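Local atomic coordinates of protein (hdlp (histone deacetylase-like protein)) (Aquifex aeolicus, PDB entry 1C3P), a protein that probably acts as a zinc-dependent deacetylase of the histone deacetylase family, built on an arginase-like alpha/beta fold. Residues 167-175 and 198-207; 182-190 and 235-246. All blocks are in the same frame, centred on the assembly; numbering follows the deposited sequence.

Contact 1: residues 167-175 and 198-207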
loop_
_atom_site.group_PDB
_atom_site.type_symbol
_atom_site.label_atom_id
_atom_site.label_comp_id
_atom_site.label_asym_id
_atom_site.label_seq_id
_atom_site.Cartn_x
_atom_site.Cartn_y
_atom_site.Cartn_z
ATOM N N LEU A 167 -1.723 5.599 3.140
ATOM C CA LEU A 167 -0.652 5.985 4.055
ATOM C C LEU A 167 0.760 5.676 3.576
ATOM O O LEU A 167 1.733 5.899 4.303
ATOM C CB LEU A 167 -0.888 5.350 5.433
ATOM C CG LEU A 167 -2.218 5.800 6.059
ATOM C CD1 LEU A 167 -2.310 5.258 7.476
ATOM C CD2 LEU A 167 -2.314 7.334 6.084
ATOM N N ASP A 168 0.858 5.152 2.360
ATOM C CA ASP A 168 2.149 4.846 1.739
ATOM C C ASP A 168 2.898 6.178 1.627
ATOM O O ASP A 168 2.270 7.212 1.438
ATOM C CB ASP A 168 1.912 4.295 0.333
ATOM C CG ASP A 168 3.161 3.726 -0.292
ATOM O OD1 ASP A 168 3.596 2.646 0.152
ATOM O OD2 ASP A 168 3.714 4.357 -1.218
ATOM N N ALA A 169 4.231 6.135 1.707
ATOM C CA ALA A 169 5.076 7.334 1.630
ATOM C C ALA A 169 5.115 7.972 0.237
ATOM O O ALA A 169 5.777 8.989 0.037
ATOM C CB ALA A 169 6.520 7.002 2.104
ATOM N N HIS A 170 4.425 7.361 -0.726
ATOM C CA HIS A 170 4.364 7.918 -2.075
ATOM C C HIS A 170 2.903 8.128 -2.444
ATOM O O HIS A 170 2.030 7.372 -2.015
ATOM C CB HIS A 170 5.012 6.986 -3.112
ATOM C CG HIS A 170 6.472 6.749 -2.891
ATOM N ND1 HIS A 170 6.953 5.822 -1.992
ATOM C CD2 HIS A 170 7.558 7.347 -3.438
ATOM C CE1 HIS A 170 8.274 5.857 -1.996
ATOM N NE2 HIS A 170 8.666 6.774 -2.864
ATOM N N HIS A 171 2.644 9.153 -3.253
ATOM C CA HIS A 171 1.295 9.500 -3.696
ATOM C C HIS A 171 0.639 8.447 -4.601
ATOM O O HIS A 171 1.278 7.904 -5.504
ATOM C CB HIS A 171 1.371 10.862 -4.409
ATOM C CG HIS A 171 0.126 11.266 -5.138
ATOM N ND1 HIS A 171 -1.088 11.455 -4.514
ATOM C CD2 HIS A 171 -0.078 11.553 -6.448
ATOM C CE1 HIS A 171 -1.985 11.833 -5.408
ATOM N NE2 HIS A 171 -1.396 11.902 -6.589
ATOM N N CYS A 172 -0.633 8.154 -4.342
ATOM C CA CYS A 172 -1.405 7.202 -5.146
ATOM C C CYS A 172 -1.882 7.925 -6.412
ATOM O O CYS A 172 -3.081 8.131 -6.613
ATOM C CB CYS A 172 -2.622 6.700 -4.346
ATOM S SG CYS A 172 -3.563 8.001 -3.490
ATOM N N ASP A 173 -0.949 8.288 -7.286
ATOM C CA ASP A 173 -1.330 9.025 -8.481
ATOM C C ASP A 173 -2.304 8.276 -9.382
ATOM O O ASP A 173 -3.195 8.884 -9.980
ATOM C CB ASP A 173 -0.087 9.486 -9.266
ATOM C CG ASP A 173 0.869 8.360 -9.610
ATOM O OD1 ASP A 173 1.832 8.635 -10.365
ATOM O OD2 ASP A 173 0.686 7.218 -9.138
ATOM N N GLY A 174 -2.144 6.957 -9.452
ATOM C CA GLY A 174 -3.040 6.135 -10.236
ATOM C C GLY A 174 -4.454 6.230 -9.675
ATOM O O GLY A 174 -5.399 6.450 -10.428
ATOM N N VAL A 175 -4.614 6.054 -8.365
ATOM C CA VAL A 175 -5.941 6.149 -7.741
ATOM C C VAL A 175 -6.515 7.577 -7.879
ATOM O O VAL A 175 -7.714 7.763 -8.113
ATOM C CB VAL A 175 -5.866 5.752 -6.238
ATOM C CG1 VAL A 175 -7.285 5.732 -5.605
ATOM C CG2 VAL A 175 -5.201 4.381 -6.105
ATOM N N PHE A 198 9.081 10.667 -6.109
ATOM C CA PHE A 198 8.197 10.099 -7.116
ATOM C C PHE A 198 6.798 10.240 -6.540
ATOM O O PHE A 198 6.602 10.045 -5.349
ATOM C CB PHE A 198 8.506 8.606 -7.309
ATOM C CG PHE A 198 7.672 7.940 -8.378
ATOM C CD1 PHE A 198 8.084 7.957 -9.710
ATOM C CD2 PHE A 198 6.451 7.335 -8.058
ATOM C CE1 PHE A 198 7.300 7.384 -10.713
ATOM C CE2 PHE A 198 5.654 6.758 -9.053
ATOM C CZ PHE A 198 6.085 6.784 -10.393
ATOM N N PRO A 199 5.792 10.487 -7.389
ATOM C CA PRO A 199 5.865 10.634 -8.850
ATOM C C PRO A 199 6.363 11.963 -9.426
ATOM O O PRO A 199 6.415 12.114 -10.652
ATOM C CB PRO A 199 4.434 10.326 -9.275
ATOM C CG PRO A 199 3.668 11.032 -8.207
ATOM C CD PRO A 199 4.392 10.568 -6.936
ATOM N N PHE A 200 6.706 12.911 -8.554
ATOM C CA PHE A 200 7.206 14.238 -8.968
ATOM C C PHE A 200 6.209 15.098 -9.752
ATOM O O PHE A 200 6.170 16.317 -9.595
ATOM C CB PHE A 200 8.460 14.110 -9.836
ATOM C CG PHE A 200 9.573 13.337 -9.210
ATOM C CD1 PHE A 200 9.814 12.019 -9.586
ATOM C CD2 PHE A 200 10.421 13.935 -8.282
ATOM C CE1 PHE A 200 10.891 11.309 -9.051
ATOM C CE2 PHE A 200 11.503 13.230 -7.737
ATOM C CZ PHE A 200 11.741 11.918 -8.121
ATOM N N GLU A 201 5.426 14.452 -10.613
ATOM C CA GLU A 201 4.439 15.118 -11.473
ATOM C C GLU A 201 3.062 15.368 -10.856
ATOM O O GLU A 201 2.296 16.186 -11.356
ATOM C CB GLU A 201 4.237 14.282 -12.743
ATOM C CG GLU A 201 5.452 14.180 -13.639
ATOM C CD GLU A 201 5.264 13.153 -14.745
ATOM O OE1 GLU A 201 4.283 13.259 -15.519
ATOM O OE2 GLU A 201 6.106 12.239 -14.840
ATOM N N LYS A 202 2.744 14.647 -9.786
ATOM C CA LYS A 202 1.438 14.749 -9.127
ATOM C C LYS A 202 1.625 14.557 -7.634
ATOM O O LYS A 202 2.686 14.127 -7.201
ATOM C CB LYS A 202 0.506 13.663 -9.677
ATOM C CG LYS A 202 0.233 13.822 -11.159
ATOM C CD LYS A 202 0.379 12.502 -11.877
ATOM C CE LYS A 202 0.379 12.690 -13.387
ATOM N NZ LYS A 202 0.678 11.426 -14.116
ATOM N N GLY A 203 0.598 14.864 -6.846
ATOM C CA GLY A 203 0.736 14.722 -5.407
ATOM C C GLY A 203 0.743 16.049 -4.663
ATOM O O GLY A 203 0.859 16.081 -3.437
ATOM N N PHE A 204 0.620 17.153 -5.393
ATOM C CA PHE A 204 0.626 18.471 -4.753
ATOM C C PHE A 204 -0.708 18.794 -4.079
ATOM O O PHE A 204 -1.777 18.332 -4.500
ATOM C CB PHE A 204 0.995 19.579 -5.764
ATOM C CG PHE A 204 2.376 19.432 -6.333
ATOM C CD1 PHE A 204 2.608 18.609 -7.436
ATOM C CD2 PHE A 204 3.459 20.063 -5.726
ATOM C CE1 PHE A 204 3.897 18.418 -7.925
ATOM C CE2 PHE A 204 4.757 19.875 -6.206
ATOM C CZ PHE A 204 4.975 19.053 -7.303
ATOM N N LEU A 205 -0.619 19.603 -3.033
ATOM C CA LEU A 205 -1.770 20.002 -2.227
ATOM C C LEU A 205 -2.903 20.657 -2.995
ATOM O O LEU A 205 -4.057 20.510 -2.616
ATOM C CB LEU A 205 -1.304 20.932 -1.103
ATOM C CG LEU A 205 -2.347 21.540 -0.165
ATOM C CD1 LEU A 205 -3.109 20.452 0.563
ATOM C CD2 LEU A 205 -1.628 22.446 0.816
ATOM N N GLU A 206 -2.587 21.352 -4.086
ATOM C CA GLU A 206 -3.627 22.047 -4.850
ATOM C C GLU A 206 -4.456 21.142 -5.754
ATOM O O GLU A 206 -5.406 21.603 -6.389
ATOM C CB GLU A 206 -3.009 23.170 -5.690
ATOM C CG GLU A 206 -1.789 23.790 -5.043
ATOM C CD GLU A 206 -0.604 22.845 -5.104
ATOM O OE1 GLU A 206 0.369 23.033 -4.349
ATOM O OE2 GLU A 206 -0.653 21.910 -5.933
ATOM N N GLU A 207 -4.094 19.866 -5.842
ATOM C CA GLU A 207 -4.854 18.928 -6.669
ATOM C C GLU A 207 -6.025 18.430 -5.827
ATOM O O GLU A 207 -5.884 17.476 -5.052
ATOM C CB GLU A 207 -3.956 17.757 -7.098
ATOM C CG GLU A 207 -2.870 18.165 -8.098
ATOM C CD GLU A 207 -1.648 17.294 -7.996
ATOM O OE1 GLU A 207 -1.802 16.074 -7.798
ATOM O OE2 GLU A 207 -0.533 17.825 -8.132
HETATM O O HOH W 1 4.936 10.965 -3.340
#
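Glu207 OE1, which lies near the ring of His171, takes two hydrogen bonds. Gly203 N reaches it on the syn side at 2.9 Å and nearly straight (170°), and Gln176 NE2 is the second donor. The other oxygen, Glu207 OE2, is met from above the carboxylate plane by Phe204 N at 3.0 Å. Glu207 thus holds the Gly203 amide, and Gly203 CA lies 3.5 Å from the centroid of the His171 ring, a CH-pi contact over one face. Asp173 N lies over the opposite face, so the imidazole is sandwiched. The His171 torsion (CG opposite the backbone N, chi1 170°) places the ring against Gly203. The backbone angles at Gly203 by themselves call for glycine. A water links the backbones, giving to Phe198 O at 2.8 Å and accepting from His171 N at 2.9 Å. The same Phe198 O lies at the edge of the His170 ring, 3.4 Å from His170 CD2. Next comes a cis peptide to Pro199, whose CB rests 3.3 Å from Asp173 OD1; that oxygen is hydrogen-bonded to Asn139. Asp168 and His170 are zinc ligands in another structure of this protein. In this metal-free model His170 ND1 is hydrogen-bonded to OD2 of Asp258, the third ligand. Asp168 OD2 also closes an Asx turn, 3.1 Å from His170 N. The contact thus lays a loop beside the metal site. Helix 173-179 starts right after the N-cap residue Cys172, which packs on strands 162-166 and 185-192, and Phe204 O accepts a hydrogen bond from Asn219 ND2 of strand 217-222.

Contact 2: residues 182-190 and 235-246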
loop_
_atom_site.group_PDB
_atom_site.type_symbol
_atom_site.label_atom_id
_atom_site.label_comp_id
_atom_site.label_asym_id
_atom_site.label_seq_id
_atom_site.Cartn_x
_atom_site.Cartn_y
_atom_site.Cartn_z
ATOM N N THR A 182 -15.069 12.267 -9.895
ATOM C CA THR A 182 -16.315 11.957 -9.210
ATOM C C THR A 182 -16.394 12.321 -7.741
ATOM O O THR A 182 -15.389 12.368 -7.045
ATOM C CB THR A 182 -16.661 10.444 -9.353
ATOM O OG1 THR A 182 -17.871 10.163 -8.650
ATOM C CG2 THR A 182 -15.552 9.568 -8.771
ATOM N N ASP A 183 -17.609 12.560 -7.270
ATOM C CA ASP A 183 -17.830 12.895 -5.875
ATOM C C ASP A 183 -18.301 11.650 -5.128
ATOM O O ASP A 183 -18.653 11.714 -3.954
ATOM C CB ASP A 183 -18.866 14.025 -5.763
ATOM C CG ASP A 183 -20.244 13.609 -6.249
ATOM O OD1 ASP A 183 -20.329 12.933 -7.293
ATOM O OD2 ASP A 183 -21.247 13.974 -5.595
ATOM N N GLN A 184 -18.304 10.507 -5.812
ATOM C CA GLN A 184 -18.719 9.268 -5.173
ATOM C C GLN A 184 -17.539 8.608 -4.466
ATOM O O GLN A 184 -17.705 7.743 -3.607
ATOM C CB GLN A 184 -19.314 8.304 -6.184
ATOM C CG GLN A 184 -20.560 8.837 -6.865
ATOM C CD GLN A 184 -21.336 7.759 -7.579
ATOM O OE1 GLN A 184 -20.793 7.015 -8.387
ATOM N NE2 GLN A 184 -22.624 7.673 -7.287
ATOM N N VAL A 185 -16.343 9.014 -4.854
ATOM C CA VAL A 185 -15.151 8.476 -4.227
ATOM C C VAL A 185 -14.349 9.655 -3.714
ATOM O O VAL A 185 -14.271 10.690 -4.377
ATOM C CB VAL A 185 -14.307 7.667 -5.240
ATOM C CG1 VAL A 185 -13.096 7.030 -4.528
ATOM C CG2 VAL A 185 -15.180 6.590 -5.890
ATOM N N PHE A 186 -13.780 9.503 -2.523
ATOM C CA PHE A 186 -12.957 10.541 -1.924
ATOM C C PHE A 186 -11.620 9.876 -1.665
ATOM O O PHE A 186 -11.572 8.810 -1.070
ATOM C CB PHE A 186 -13.554 11.034 -0.591
ATOM C CG PHE A 186 -12.842 12.232 -0.031
ATOM C CD1 PHE A 186 -13.475 13.468 0.028
ATOM C CD2 PHE A 186 -11.514 12.144 0.383
ATOM C CE1 PHE A 186 -12.796 14.596 0.487
ATOM C CE2 PHE A 186 -10.832 13.263 0.843
ATOM C CZ PHE A 186 -11.481 14.497 0.892
ATOM N N VAL A 187 -10.539 10.495 -2.131
ATOM C CA VAL A 187 -9.213 9.931 -1.941
ATOM C C VAL A 187 -8.380 10.851 -1.074
ATOM O O VAL A 187 -8.298 12.045 -1.333
ATOM C CB VAL A 187 -8.470 9.736 -3.312
ATOM C CG1 VAL A 187 -7.038 9.235 -3.084
ATOM C CG2 VAL A 187 -9.238 8.766 -4.193
ATOM N N LEU A 188 -7.789 10.288 -0.029
ATOM C CA LEU A 188 -6.904 11.025 0.860
ATOM C C LEU A 188 -5.554 10.352 0.832
ATOM O O LEU A 188 -5.443 9.141 1.047
ATOM C CB LEU A 188 -7.406 11.013 2.306
ATOM C CG LEU A 188 -6.393 11.403 3.406
ATOM C CD1 LEU A 188 -5.921 12.847 3.252
ATOM C CD2 LEU A 188 -7.038 11.214 4.770
ATOM N N SER A 189 -4.513 11.113 0.553
ATOM C CA SER A 189 -3.188 10.516 0.576
ATOM C C SER A 189 -2.200 11.362 1.332
ATOM O O SER A 189 -2.139 12.560 1.122
ATOM C CB SER A 189 -2.635 10.314 -0.839
ATOM O OG SER A 189 -1.345 9.740 -0.724
ATOM N N LEU A 190 -1.434 10.752 2.231
ATOM C CA LEU A 190 -0.368 11.488 2.895
ATOM C C LEU A 190 0.845 10.888 2.177
ATOM O O LEU A 190 0.869 9.694 1.907
ATOM C CB LEU A 190 -0.236 11.187 4.395
ATOM C CG LEU A 190 -1.373 11.169 5.413
ATOM C CD1 LEU A 190 -0.787 11.582 6.755
ATOM C CD2 LEU A 190 -2.492 12.070 5.028
ATOM N N LEU A 235 -1.991 13.188 9.983
ATOM C CA LEU A 235 -3.051 12.197 9.814
ATOM C C LEU A 235 -4.342 12.622 10.530
ATOM O O LEU A 235 -5.423 12.648 9.935
ATOM C CB LEU A 235 -2.586 10.854 10.381
ATOM C CG LEU A 235 -3.020 9.548 9.711
ATOM C CD1 LEU A 235 -3.216 8.507 10.809
ATOM C CD2 LEU A 235 -4.293 9.727 8.881
ATOM N N GLU A 236 -4.228 12.961 11.811
ATOM C CA GLU A 236 -5.397 13.368 12.600
ATOM C C GLU A 236 -6.103 14.583 12.004
ATOM O O GLU A 236 -7.335 14.617 11.904
ATOM C CB GLU A 236 -4.981 13.700 14.036
ATOM C CG GLU A 236 -4.243 12.587 14.733
ATOM C CD GLU A 236 -3.661 13.016 16.067
ATOM O OE1 GLU A 236 -2.811 13.946 16.095
ATOM O OE2 GLU A 236 -4.056 12.412 17.084
ATOM N N LYS A 237 -5.318 15.580 11.615
ATOM C CA LYS A 237 -5.874 16.793 11.042
ATOM C C LYS A 237 -6.511 16.553 9.675
ATOM O O LYS A 237 -7.570 17.109 9.370
ATOM C CB LYS A 237 -4.776 17.855 10.954
ATOM C CG LYS A 237 -5.275 19.238 10.638
ATOM C CD LYS A 237 -4.453 20.262 11.400
ATOM C CE LYS A 237 -4.607 20.039 12.900
ATOM N NZ LYS A 237 -3.799 20.998 13.693
ATOM N N SER A 238 -5.881 15.735 8.835
ATOM C CA SER A 238 -6.471 15.493 7.528
ATOM C C SER A 238 -7.747 14.648 7.644
ATOM O O SER A 238 -8.706 14.853 6.894
ATOM C CB SER A 238 -5.450 14.834 6.579
ATOM O OG SER A 238 -5.034 13.569 7.027
ATOM N N LEU A 239 -7.779 13.705 8.581
ATOM C CA LEU A 239 -8.983 12.897 8.738
ATOM C C LEU A 239 -10.147 13.779 9.159
ATOM O O LEU A 239 -11.288 13.535 8.771
ATOM C CB LEU A 239 -8.780 11.778 9.768
ATOM C CG LEU A 239 -7.735 10.698 9.464
ATOM C CD1 LEU A 239 -7.645 9.745 10.656
ATOM C CD2 LEU A 239 -8.102 9.912 8.213
ATOM N N GLU A 240 -9.862 14.815 9.939
ATOM C CA GLU A 240 -10.918 15.711 10.391
ATOM C C GLU A 240 -11.489 16.477 9.197
ATOM O O GLU A 240 -12.701 16.704 9.108
ATOM C CB GLU A 240 -10.370 16.664 11.471
ATOM C CG GLU A 240 -11.391 17.624 12.058
ATOM C CD GLU A 240 -10.906 18.277 13.343
ATOM O OE1 GLU A 240 -9.823 18.903 13.330
ATOM O OE2 GLU A 240 -11.614 18.160 14.371
ATOM N N ILE A 241 -10.615 16.856 8.273
ATOM C CA ILE A 241 -11.028 17.566 7.074
ATOM C C ILE A 241 -11.951 16.681 6.246
ATOM O O ILE A 241 -12.985 17.131 5.752
ATOM C CB ILE A 241 -9.806 17.970 6.204
ATOM C CG1 ILE A 241 -8.963 19.005 6.945
ATOM C CG2 ILE A 241 -10.279 18.521 4.842
ATOM C CD1 ILE A 241 -7.692 19.415 6.214
ATOM N N VAL A 242 -11.579 15.413 6.101
ATOM C CA VAL A 242 -12.389 14.491 5.327
ATOM C C VAL A 242 -13.727 14.257 6.019
ATOM O O VAL A 242 -14.785 14.358 5.393
ATOM C CB VAL A 242 -11.689 13.129 5.160
ATOM C CG1 VAL A 242 -12.620 12.153 4.452
ATOM C CG2 VAL A 242 -10.386 13.300 4.366
ATOM N N LYS A 243 -13.665 13.954 7.311
ATOM C CA LYS A 243 -14.872 13.689 8.077
ATOM C C LYS A 243 -15.881 14.823 7.998
ATOM O O LYS A 243 -17.083 14.576 7.930
ATOM C CB LYS A 243 -14.548 13.422 9.548
ATOM C CG LYS A 243 -15.809 13.183 10.378
ATOM C CD LYS A 243 -15.551 13.187 11.881
ATOM C CE LYS A 243 -14.682 12.032 12.328
ATOM N NZ LYS A 243 -14.477 12.075 13.807
ATOM N N GLU A 244 -15.415 16.065 7.993
ATOM C CA GLU A 244 -16.366 17.179 7.942
ATOM C C GLU A 244 -17.045 17.356 6.589
ATOM O O GLU A 244 -18.079 18.012 6.492
ATOM C CB GLU A 244 -15.686 18.496 8.328
ATOM C CG GLU A 244 -15.032 18.480 9.708
ATOM C CD GLU A 244 -14.549 19.855 10.149
ATOM O OE1 GLU A 244 -13.868 19.946 11.197
ATOM O OE2 GLU A 244 -14.867 20.847 9.454
ATOM N N VAL A 245 -16.475 16.762 5.551
ATOM C CA VAL A 245 -17.014 16.891 4.206
ATOM C C VAL A 245 -17.520 15.592 3.581
ATOM O O VAL A 245 -18.302 15.623 2.634
ATOM C CB VAL A 245 -15.944 17.483 3.258
ATOM C CG1 VAL A 245 -16.451 17.499 1.823
ATOM C CG2 VAL A 245 -15.600 18.892 3.696
ATOM N N PHE A 246 -17.106 14.453 4.120
ATOM C CA PHE A 246 -17.497 13.177 3.523
ATOM C C PHE A 246 -17.868 12.131 4.574
ATOM O O PHE A 246 -17.103 11.887 5.504
ATOM C CB PHE A 246 -16.305 12.677 2.685
ATOM C CG PHE A 246 -16.648 11.609 1.679
ATOM C CD1 PHE A 246 -17.355 11.920 0.525
ATOM C CD2 PHE A 246 -16.202 10.305 1.860
ATOM C CE1 PHE A 246 -17.611 10.946 -0.447
ATOM C CE2 PHE A 246 -16.452 9.319 0.897
ATOM C CZ PHE A 246 -17.152 9.637 -0.253
#
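Phe186 and Phe246 pack tightly in this strand-helix contact. Phe186 CB stands over the centre of the Phe246 ring, 3.6 Å from its centroid, as a CH-pi contact. The side chains pass each other in opposite directions, and the ring planes stand oblique at 43°, neither stacked nor edge-to-face. With CG opposite the backbone N (chi1 -172°), the Phe186 ring reaches Val242 as well. Val242 CG1 lies over the centre of one face, a CH-pi contact, while Val242 CG2 touches Phe186 CE2 at 3.6 Å. The rim of the Phe246 ring meets backbone carbonyls, with Phe246 CE1 3.7 Å from Asp183 O. With an alanine at Phe246, the face over Phe186 CB is lost, and the Phe186 ring is likely to be less well held. The buried row continues along the strand. Leu188 CD2 meets Leu239 CD2 at 3.8 Å, and Leu190 CD2 lies 3.6 Å from Ser238 OG, whose polar partner is Ala234 O in the same helix. By contrast, the outward side of the helix, with Glu236, Glu240 and Lys243, is exposed. Helix 228-245 joins parallel strands 217-222 and 250-254 as a beta-alpha-beta crossover. Its segment 235-245 runs antiparallel to strand 185-190 (170°), axes 10.0 Å apart. The helix packs on the sheet: Val242 also touches strand 162-166, Ser238 strand 217-222, and Leu239 helix 272-286.

In the fold
Following the chain from the N terminus, strand 162-166 leads into 167-175 and helix 173-179. Residues 182-190 then enter strand 185-192, beside strand 162-166 in the parallel sheet. The loop 198-207 folds back on 167-175 and closes contact 1. Strand 217-222, at the sheet's edge, and helix 228-245 follow, and 235-246 closes contact 2 on the strand already passed. Contact 2 starts between the two segments of contact 1 and ends beyond them, so the two cross. They meet on strand 185-192: Cys172 SG packs 3.6 Å from Ser189 CB. Contact 1 fastens the loops near the metal site, and contact 2 holds a helix on the sheet.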